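Local coordinates for protein catalase (Corynebacterium glutamicum, PDB 4B7H) that catalyses the breakdown of hydrogen peroxide to water and oxygen at an iron protoporphyrin, with NADPH bound, and is inhibited by nitric oxide, at residues A[273-277]-A[303-307]; A[284-288]-A[298-302]; A[290-294]-A[340-344]. All coordinates share one frame; numbering follows the deposited sequence. Where two conformers were deposited one is given.

Contact 1. Residues A[273-277]-A[303-307]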
# COMPACT_ATOMS: atom_id res chain seq x y z
N VAL A 273 -11.78 34.83 17.16
CA VAL A 273 -12.03 33.57 17.85
C VAL A 273 -12.88 33.81 19.09
O VAL A 273 -12.48 34.57 19.98
CB VAL A 273 -10.71 32.89 18.28
CG1 VAL A 273 -10.99 31.59 19.03
CG2 VAL A 273 -9.83 32.62 17.06
N LYS A 274 -14.04 33.18 19.14
CA LYS A 274 -14.96 33.35 20.26
C LYS A 274 -15.48 31.99 20.71
O LYS A 274 -15.41 31.01 19.96
CB LYS A 274 -16.13 34.27 19.87
CG LYS A 274 -15.72 35.58 19.22
CD LYS A 274 -16.91 36.51 18.98
CE LYS A 274 -16.48 37.78 18.26
NZ LYS A 274 -15.54 38.59 19.09
N VAL A 275 -15.98 31.92 21.94
CA VAL A 275 -16.61 30.70 22.43
C VAL A 275 -17.95 30.99 23.08
O VAL A 275 -18.18 32.08 23.60
CB VAL A 275 -15.72 29.96 23.46
CG1 VAL A 275 -14.57 29.25 22.75
CG2 VAL A 275 -15.21 30.91 24.55
N GLN A 276 -18.84 30.01 23.02
CA GLN A 276 -19.96 29.95 23.94
C GLN A 276 -19.51 29.08 25.10
O GLN A 276 -18.84 28.06 24.89
CB GLN A 276 -21.19 29.32 23.28
CG GLN A 276 -21.78 30.12 22.14
CD GLN A 276 -22.91 29.40 21.46
OE1 GLN A 276 -22.68 28.42 20.74
NE2 GLN A 276 -24.14 29.86 21.68
N ILE A 277 -19.86 29.47 26.32
CA ILE A 277 -19.48 28.71 27.50
C ILE A 277 -20.72 28.34 28.30
O ILE A 277 -21.42 29.22 28.81
CB ILE A 277 -18.48 29.50 28.38
CG1 ILE A 277 -17.21 29.82 27.58
CG2 ILE A 277 -18.15 28.71 29.65
CD1 ILE A 277 -16.19 30.64 28.36
N PRO A 303 -24.14 33.89 24.89
CA PRO A 303 -23.55 34.83 23.93
C PRO A 303 -22.10 34.48 23.62
O PRO A 303 -21.47 33.73 24.35
CB PRO A 303 -23.61 36.17 24.68
CG PRO A 303 -24.65 35.99 25.73
CD PRO A 303 -24.56 34.55 26.14
N LEU A 304 -21.57 35.03 22.53
CA LEU A 304 -20.18 34.78 22.19
C LEU A 304 -19.25 35.55 23.12
O LEU A 304 -19.45 36.74 23.38
CB LEU A 304 -19.92 35.14 20.72
CG LEU A 304 -20.83 34.44 19.71
CD1 LEU A 304 -20.41 34.79 18.28
CD2 LEU A 304 -20.88 32.91 19.92
N ILE A 305 -18.25 34.84 23.64
CA ILE A 305 -17.23 35.42 24.53
C ILE A 305 -15.91 35.47 23.76
O ILE A 305 -15.46 34.46 23.23
CB ILE A 305 -17.04 34.56 25.80
CG1 ILE A 305 -18.21 34.73 26.77
CG2 ILE A 305 -15.79 34.98 26.55
CD1 ILE A 305 -19.40 33.92 26.45
N PRO A 306 -15.28 36.65 23.69
CA PRO A 306 -14.07 36.79 22.86
C PRO A 306 -12.83 36.12 23.46
O PRO A 306 -12.68 36.08 24.68
CB PRO A 306 -13.87 38.31 22.80
CG PRO A 306 -14.46 38.81 24.08
CD PRO A 306 -15.68 37.94 24.29
N VAL A 307 -11.97 35.60 22.59
CA VAL A 307 -10.74 34.93 23.02
C VAL A 307 -9.54 35.60 22.37
O VAL A 307 -8.54 35.91 23.04
CB VAL A 307 -10.76 33.43 22.64
CG1 VAL A 307 -9.44 32.76 23.03
CG2 VAL A 307 -11.94 32.72 23.30
O HOH W 1 -21.62 31.75 26.36

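Contact 2. Residues A[284-288]-A[298-302]. With NDP (NADPH dihydro-nicotinamide-adenine-dinucleotide phosphate), chain H.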
# COMPACT_ATOMS: atom_id res chain seq x y z
N GLU A 284 -27.96 19.62 32.00
CA GLU A 284 -29.11 18.74 32.14
C GLU A 284 -30.45 19.44 31.88
O GLU A 284 -31.40 18.82 31.39
CB GLU A 284 -29.12 18.04 33.51
CG GLU A 284 -29.06 18.98 34.70
CD GLU A 284 -28.86 18.25 36.02
OE1 GLU A 284 -29.85 17.72 36.57
OE2 GLU A 284 -27.71 18.19 36.51
N ASN A 285 -30.53 20.72 32.22
CA ASN A 285 -31.79 21.45 32.10
C ASN A 285 -31.91 22.39 30.90
O ASN A 285 -32.90 23.12 30.78
CB ASN A 285 -32.09 22.22 33.40
CG ASN A 285 -32.30 21.30 34.59
OD1 ASN A 285 -32.91 20.24 34.48
ND2 ASN A 285 -31.77 21.71 35.74
N TYR A 286 -30.93 22.37 29.99
CA TYR A 286 -31.05 23.21 28.80
C TYR A 286 -32.25 22.74 27.98
O TYR A 286 -32.59 21.55 27.98
CB TYR A 286 -29.77 23.22 27.96
CG TYR A 286 -29.79 24.31 26.90
CD1 TYR A 286 -30.10 25.62 27.25
CD2 TYR A 286 -29.50 24.03 25.57
CE1 TYR A 286 -30.13 26.62 26.31
CE2 TYR A 286 -29.53 25.03 24.61
CZ TYR A 286 -29.85 26.32 24.99
OH TYR A 286 -29.88 27.32 24.05
N ARG A 287 -32.92 23.68 27.31
CA ARG A 287 -34.13 23.36 26.54
C ARG A 287 -33.86 22.36 25.41
O ARG A 287 -34.77 21.63 25.00
CB ARG A 287 -34.80 24.63 26.01
CG ARG A 287 -33.93 25.40 25.02
CD ARG A 287 -34.58 26.71 24.56
NE ARG A 287 -35.77 26.48 23.75
CZ ARG A 287 -36.28 27.37 22.90
NH1 ARG A 287 -35.68 28.55 22.75
NH2 ARG A 287 -37.37 27.08 22.20
N TRP A 288 -32.62 22.33 24.93
CA TRP A 288 -32.18 21.35 23.93
C TRP A 288 -31.07 20.48 24.51
O TRP A 288 -30.34 20.90 25.40
CB TRP A 288 -31.68 22.06 22.66
CG TRP A 288 -32.79 22.63 21.85
CD1 TRP A 288 -33.81 21.94 21.27
CD2 TRP A 288 -33.01 24.02 21.55
NE1 TRP A 288 -34.65 22.82 20.62
CE2 TRP A 288 -34.18 24.09 20.76
CE3 TRP A 288 -32.32 25.20 21.85
CZ2 TRP A 288 -34.68 25.31 20.28
CZ3 TRP A 288 -32.82 26.40 21.36
CH2 TRP A 288 -33.99 26.45 20.59
N SER A 298 -28.52 28.45 21.58
CA SER A 298 -28.93 29.81 21.25
C SER A 298 -27.95 30.85 21.79
O SER A 298 -27.52 30.77 22.95
CB SER A 298 -30.33 30.10 21.78
OG SER A 298 -30.65 31.46 21.55
N GLN A 299 -27.60 31.82 20.95
CA GLN A 299 -26.70 32.89 21.35
C GLN A 299 -27.39 33.89 22.27
O GLN A 299 -26.74 34.76 22.86
CB GLN A 299 -26.10 33.57 20.11
CG GLN A 299 -25.18 32.61 19.35
CD GLN A 299 -24.95 33.00 17.91
OE1 GLN A 299 -25.85 32.90 17.06
NE2 GLN A 299 -23.74 33.42 17.61
N LYS A 300 -28.70 33.75 22.41
CA LYS A 300 -29.43 34.53 23.41
C LYS A 300 -29.24 33.93 24.79
O LYS A 300 -29.28 34.63 25.80
CB LYS A 300 -30.92 34.59 23.07
CG LYS A 300 -31.20 35.03 21.64
CD LYS A 300 -32.68 35.30 21.43
CE LYS A 300 -33.06 35.18 19.96
NZ LYS A 300 -34.42 35.73 19.70
N ASP A 301 -29.02 32.62 24.84
CA ASP A 301 -28.77 31.93 26.10
C ASP A 301 -27.29 31.95 26.44
O ASP A 301 -26.91 32.10 27.61
CB ASP A 301 -29.29 30.49 26.04
CG ASP A 301 -30.79 30.42 25.79
OD1 ASP A 301 -31.55 31.23 26.38
OD2 ASP A 301 -31.22 29.54 25.01
N TYR A 302 -26.45 31.79 25.42
CA TYR A 302 -25.00 31.71 25.59
C TYR A 302 -24.33 32.60 24.55
O TYR A 302 -24.02 32.15 23.44
CB TYR A 302 -24.53 30.25 25.49
CG TYR A 302 -25.14 29.43 26.60
CD1 TYR A 302 -24.62 29.50 27.89
CD2 TYR A 302 -26.26 28.65 26.39
CE1 TYR A 302 -25.19 28.79 28.93
CE2 TYR A 302 -26.84 27.94 27.42
CZ TYR A 302 -26.30 28.01 28.69
OH TYR A 302 -26.87 27.31 29.73
PA NDP H . -29.50 34.56 17.00
O1A NDP H . -30.36 35.63 16.41
O2A NDP H . -28.77 35.01 18.22
O5B NDP H . -28.46 34.09 15.88
C5B NDP H . -28.90 33.79 14.57
C4B NDP H . -27.68 33.33 13.80
O4B NDP H . -28.07 32.98 12.48
C3B NDP H . -26.63 34.44 13.70
O3B NDP H . -25.34 33.90 13.93
C2B NDP H . -26.79 34.91 12.27
O2B NDP H . -25.66 35.54 11.70
C1B NDP H . -27.18 33.61 11.59
N9A NDP H . -27.69 33.80 10.22
C8A NDP H . -28.11 34.97 9.63
N7A NDP H . -28.47 34.71 8.36
C5A NDP H . -28.30 33.39 8.12
C6A NDP H . -28.52 32.60 6.99
N6A NDP H . -28.65 33.17 5.79
N1A NDP H . -28.25 31.25 7.05
C2A NDP H . -27.76 30.69 8.21
N3A NDP H . -27.54 31.47 9.33
C4A NDP H . -27.81 32.80 9.28
O3 NDP H . -30.44 33.27 17.28
PN NDP H . -29.93 31.87 17.90
O1N NDP H . -28.47 31.92 18.21
O2N NDP H . -30.91 31.51 18.96
O5D NDP H . -30.14 30.83 16.69
C5D NDP H . -31.30 30.91 15.88
C4D NDP H . -31.10 30.08 14.63
O4D NDP H . -30.02 30.62 13.90
C3D NDP H . -30.72 28.65 14.98
O3D NDP H . -31.87 27.81 15.06
C2D NDP H . -29.78 28.27 13.85
O2D NDP H . -30.51 27.67 12.81
C1D NDP H . -29.23 29.59 13.32
N1N NDP H . -27.81 29.78 13.69
C2N NDP H . -27.42 29.55 14.98
C3N NDP H . -26.11 29.71 15.40
C7N NDP H . -25.79 29.41 16.83
O7N NDP H . -24.51 28.96 17.15
N7N NDP H . -26.72 29.56 17.76
C4N NDP H . -25.01 30.15 14.46
C5N NDP H . -25.54 30.37 13.07
C6N NDP H . -26.88 30.18 12.75
P2B NDP H . -25.51 37.15 11.73
O1X NDP H . -26.74 37.75 11.10
O2X NDP H . -25.36 37.58 13.18
O3X NDP H . -24.25 37.49 10.94
O HOH W 2 -33.59 29.94 23.93

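Contact 3. Residues A[290-294]-A[340-344]. With HEM (protoporphyrin IX containing Fe), chain E.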
# COMPACT_ATOMS: atom_id res chain seq x y z
N PRO A 290 -27.63 19.38 24.94
CA PRO A 290 -26.46 20.20 24.62
C PRO A 290 -25.35 19.44 23.88
O PRO A 290 -24.38 20.06 23.47
CB PRO A 290 -25.97 20.67 26.00
CG PRO A 290 -26.43 19.62 26.93
CD PRO A 290 -27.73 19.10 26.38
N PHE A 291 -25.53 18.14 23.70
CA PHE A 291 -24.52 17.28 23.08
C PHE A 291 -24.97 16.74 21.72
O PHE A 291 -24.24 15.97 21.09
CB PHE A 291 -24.20 16.10 24.01
CG PHE A 291 -23.92 16.52 25.43
CD1 PHE A 291 -22.89 17.42 25.71
CD2 PHE A 291 -24.67 16.01 26.47
CE1 PHE A 291 -22.62 17.80 27.02
CE2 PHE A 291 -24.41 16.39 27.79
CZ PHE A 291 -23.38 17.28 28.06
N ASP A 292 -26.17 17.13 21.29
CA ASP A 292 -26.75 16.73 20.00
C ASP A 292 -26.24 17.70 18.96
O ASP A 292 -26.60 18.88 18.98
CB ASP A 292 -28.28 16.78 20.10
CG ASP A 292 -28.99 16.42 18.80
OD1 ASP A 292 -28.33 16.26 17.74
OD2 ASP A 292 -30.23 16.31 18.83
N LEU A 293 -25.39 17.22 18.05
CA LEU A 293 -24.79 18.06 17.03
C LEU A 293 -25.80 18.80 16.16
O LEU A 293 -25.52 19.91 15.66
CB LEU A 293 -23.87 17.20 16.16
CG LEU A 293 -23.13 17.86 15.00
CD1 LEU A 293 -22.24 19.02 15.49
CD2 LEU A 293 -22.32 16.81 14.26
N THR A 294 -27.00 18.22 16.00
CA THR A 294 -28.06 18.85 15.22
C THR A 294 -28.74 20.01 15.96
O THR A 294 -29.64 20.66 15.41
CB THR A 294 -29.13 17.83 14.76
OG1 THR A 294 -29.90 17.39 15.89
CG2 THR A 294 -28.49 16.63 14.07
N SER A 340 -16.95 15.33 24.56
CA SER A 340 -18.30 15.39 25.12
C SER A 340 -19.04 14.15 24.64
O SER A 340 -18.53 13.45 23.76
CB SER A 340 -19.03 16.65 24.64
OG SER A 340 -19.43 16.51 23.28
N PRO A 341 -20.22 13.86 25.20
CA PRO A 341 -21.03 12.72 24.72
C PRO A 341 -21.84 13.04 23.47
O PRO A 341 -23.04 12.74 23.39
CB PRO A 341 -21.96 12.40 25.89
CG PRO A 341 -21.93 13.57 26.78
CD PRO A 341 -20.69 14.37 26.50
N ASP A 342 -21.18 13.69 22.52
CA ASP A 342 -21.68 13.86 21.16
C ASP A 342 -21.17 12.64 20.38
O ASP A 342 -19.96 12.48 20.18
CB ASP A 342 -21.12 15.18 20.61
CG ASP A 342 -21.48 15.43 19.16
OD1 ASP A 342 -21.64 14.47 18.37
OD2 ASP A 342 -21.56 16.62 18.79
N ARG A 343 -22.09 11.77 19.95
CA ARG A 343 -21.69 10.51 19.32
C ARG A 343 -21.00 10.72 17.98
O ARG A 343 -20.18 9.88 17.57
CB ARG A 343 -22.90 9.57 19.16
CG ARG A 343 -23.57 9.23 20.47
CD ARG A 343 -24.78 8.36 20.25
NE ARG A 343 -25.57 8.28 21.46
CZ ARG A 343 -26.78 7.73 21.51
NH1 ARG A 343 -27.31 7.22 20.41
NH2 ARG A 343 -27.45 7.71 22.65
N MET A 344 -21.34 11.80 17.28
CA MET A 344 -20.65 12.12 16.03
C MET A 344 -19.19 12.41 16.33
O MET A 344 -18.29 11.85 15.70
CB MET A 344 -21.32 13.31 15.34
CG MET A 344 -22.72 13.00 14.82
SD MET A 344 -22.72 12.09 13.27
CE MET A 344 -22.33 13.44 12.16
CHA HEM E . -12.70 15.05 6.59
CHB HEM E . -14.81 11.49 9.12
CHC HEM E . -18.24 14.61 10.51
CHD HEM E . -15.28 18.20 9.28
C1A HEM E . -12.98 13.81 7.14
C2A HEM E . -12.18 12.61 6.97
C3A HEM E . -12.77 11.64 7.69
C4A HEM E . -13.95 12.19 8.31
CMA HEM E . -12.32 10.19 7.86
CAA HEM E . -10.89 12.52 6.13
CBA HEM E . -9.70 12.91 6.99
CGA HEM E . -8.38 12.66 6.31
O1A HEM E . -7.46 13.50 6.51
O2A HEM E . -8.21 11.65 5.59
C1B HEM E . -15.95 12.00 9.70
C2B HEM E . -16.93 11.26 10.46
C3B HEM E . -17.89 12.13 10.83
C4B HEM E . -17.53 13.44 10.32
CMB HEM E . -16.83 9.75 10.75
CAB HEM E . -19.16 11.91 11.67
CBB HEM E . -19.25 10.95 12.59
C1C HEM E . -17.67 15.86 10.46
C2C HEM E . -18.07 17.06 11.19
C3C HEM E . -17.23 18.05 10.83
C4C HEM E . -16.28 17.50 9.89
CMC HEM E . -19.27 17.13 12.16
CAC HEM E . -17.15 19.51 11.32
CBC HEM E . -17.56 19.89 12.55
C1D HEM E . -14.38 17.68 8.39
C2D HEM E . -13.42 18.49 7.70
C3D HEM E . -12.62 17.53 6.87
C4D HEM E . -13.15 16.22 7.14
CMD HEM E . -13.27 20.01 7.77
CAD HEM E . -11.46 17.92 5.96
CBD HEM E . -10.23 18.17 6.83
CGD HEM E . -9.16 18.64 5.90
O1D HEM E . -8.14 17.93 5.72
O2D HEM E . -9.33 19.73 5.30
NA HEM E . -14.05 13.53 7.97
NB HEM E . -16.34 13.32 9.62
NC HEM E . -16.56 16.17 9.68
ND HEM E . -14.20 16.35 8.04
FE HEM E . -15.32 14.85 8.79
O HOH W 3 -24.40 14.50 17.82

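Contact 1. Residues A[273-277]-A[303-307]
Lys274 and Leu304 meet because both side chains set CG anti to the carbonyl carbon (chi1 -50° and -56°); the lysine then runs out extended, and its CD lies 3.7 Å from Leu304 CB as the two chains cross at about a right angle. Only the last torsion bends, which leaves NZ beside the ring of Pro306. Lysine suits this partly exposed place, since its long aliphatic stem packs on Leu304 and carries the ammonium out past Pro306. On the opposite face of the sheet from Lys274, Val275 CG2, between the backbone N and the carbonyl carbon, meets Val307 CG2 at 3.9 Å; beta-branched valine suits the extended backbone of Val275. Backbone hydrogen bonds join the antiparallel strands. Val275 and Ile305 form a hydrogen-bonded pair, with Val275 N to Ile305 O 2.9 Å and Ile305 N to Val275 O 2.8 Å, and Val307 N gives a further bond to Val273 O. Pro306, which has no N-H to offer, falls in the non-hydrogen-bonded pair with Lys274. Beyond Val275 the ladder gives way to a water that accepts from Ile277 N and donates to Pro303 O. Gln276 CG touches Leu304 CD2, while its amide turns to His229, Tyr302 and Trp297. Strand 270-279 is flanked by strand 223-232 and by strand 305-314, which pairs in turn with strand 73-82.

Contact 2. Residues A[284-288]-A[298-302]
The hydroxyl of Tyr286 joins the two segments by working both ways: it donates to Asp301 OD2, 2.8 Å from Tyr286 OH, and accepts from the backbone of Ser298, whose N lies 3.0 Å from the same oxygen. Asp301 receives the hydroxyl on the anti lone pair of OD2, with its carboxylate nearly perpendicular to the phenol ring (85°). A water links OD2 onward to Arg287 NH1, whose guanidinium also forms a salt bridge through NE with Asp449. The hydroxyl of Ser298 reaches the cofactor, Ser298 OG donating to NADPH O2N at 2.6 Å. The same OG accepts from Lys300 N, closing an ST turn. Gln299 N points almost straight (173°) at NADPH O1N, 2.9 Å away. A small hydroxyl residue suits a place where one oxygen must serve both the turn and a phosphate. Farther out, the edge of Tyr302 is directed at the face of Tyr286 in an offset edge-to-face pair, planes 67° apart, with Tyr302 CE2 3.7 Å from Tyr286 CE1. Arg287 CG lies over a face of the Tyr286 ring, and Trp288 CH2 covers the guanidinium of Arg287. Trp288 itself packs on helix 454-463. Tyr286 thus acts as a second-shell residue: its bond to Ser298 N probably steadies the turn that presents a hydroxyl and an amide N-H to the nicotinamide-side phosphate. These neutral donors probably stabilise its negative charge, and the carboxylate of Asp301 probably polarises the phenol.

Contact 3. Residues A[290-294]-A[340-344]
The ring of Phe291 is sandwiched between two prolines, with Pro341 CG over the centre of one face and Pro290 CG over the centre of the opposite one. The Pro341 contact is a CH-pi interaction, CG standing 3.8 Å from the centroid of the Phe291 ring and 13° off its normal. Compact, puckered pyrrolidine rings, whose C-H groups are slightly polarised, suit both faces of an aromatic ring. Gln42 of a second subunit packs against both Phe291 and Pro341. Ser340 CB approaches the ring obliquely. Nearby, Phe291 O lies 3.3 Å from Asp342 CA, a CA-H...O contact, with Asp342 CB equally close.

Leu293 reaches the helix start and the haem together. With CG anti to the backbone N (chi1 179°), its CD2 comes 3.8 Å from Met344 CB and 3.7 Å from the haem methyl CMC, while its CB rests 3.5 Å from Asp342 OD2. Met344, a flexible chain bent at chi2 and chi3, curls over the haem vinyl, bringing CE within 3.6 Å of haem CAB. Unbranched and apolar, it can follow the porphyrin edge closely. Asp342 sits at the N-cap of helix 343-359, its OD1 accepting a weak bond from Met344 N, whereas OD2 is held by His212 ND1. A water accepts from Leu293 N and gives a weak bond to OD1. In the 290-294 segment, Asp292 OD1 takes two bonds from one face of its carboxylate: the bond from Thr294 N closes an Asx turn, and Thr294 OG1 adds a second; OD2 pairs with Lys295 and Arg150. The arrangement is that of a haem pocket wall, in which a capped helix start and a tight turn appear to set Leu293 and Met344 against the porphyrin edge.

Contact 1 pairs strands 270-279 and 305-314 of the antiparallel sheet, and the long connection between those strands carries both segments of contact 2 and the first segment of contact 3. Along the chain the order is 273-277, 284-288, 290-294, 298-302, 303-307 and 340-344, so contact 3 crosses the other two. Contacts 1 and 2 have centres about 15 Å apart and touch directly, through Gln276 NE2 and Tyr302 O; the centres of contacts 2 and 3 lie about 14 Å apart, and their segments nearly adjoin in sequence. The connection thus leaves the sheet, passes the haem wall at 290-294, then the NADPH phosphate at 298-302, and returns to the sheet.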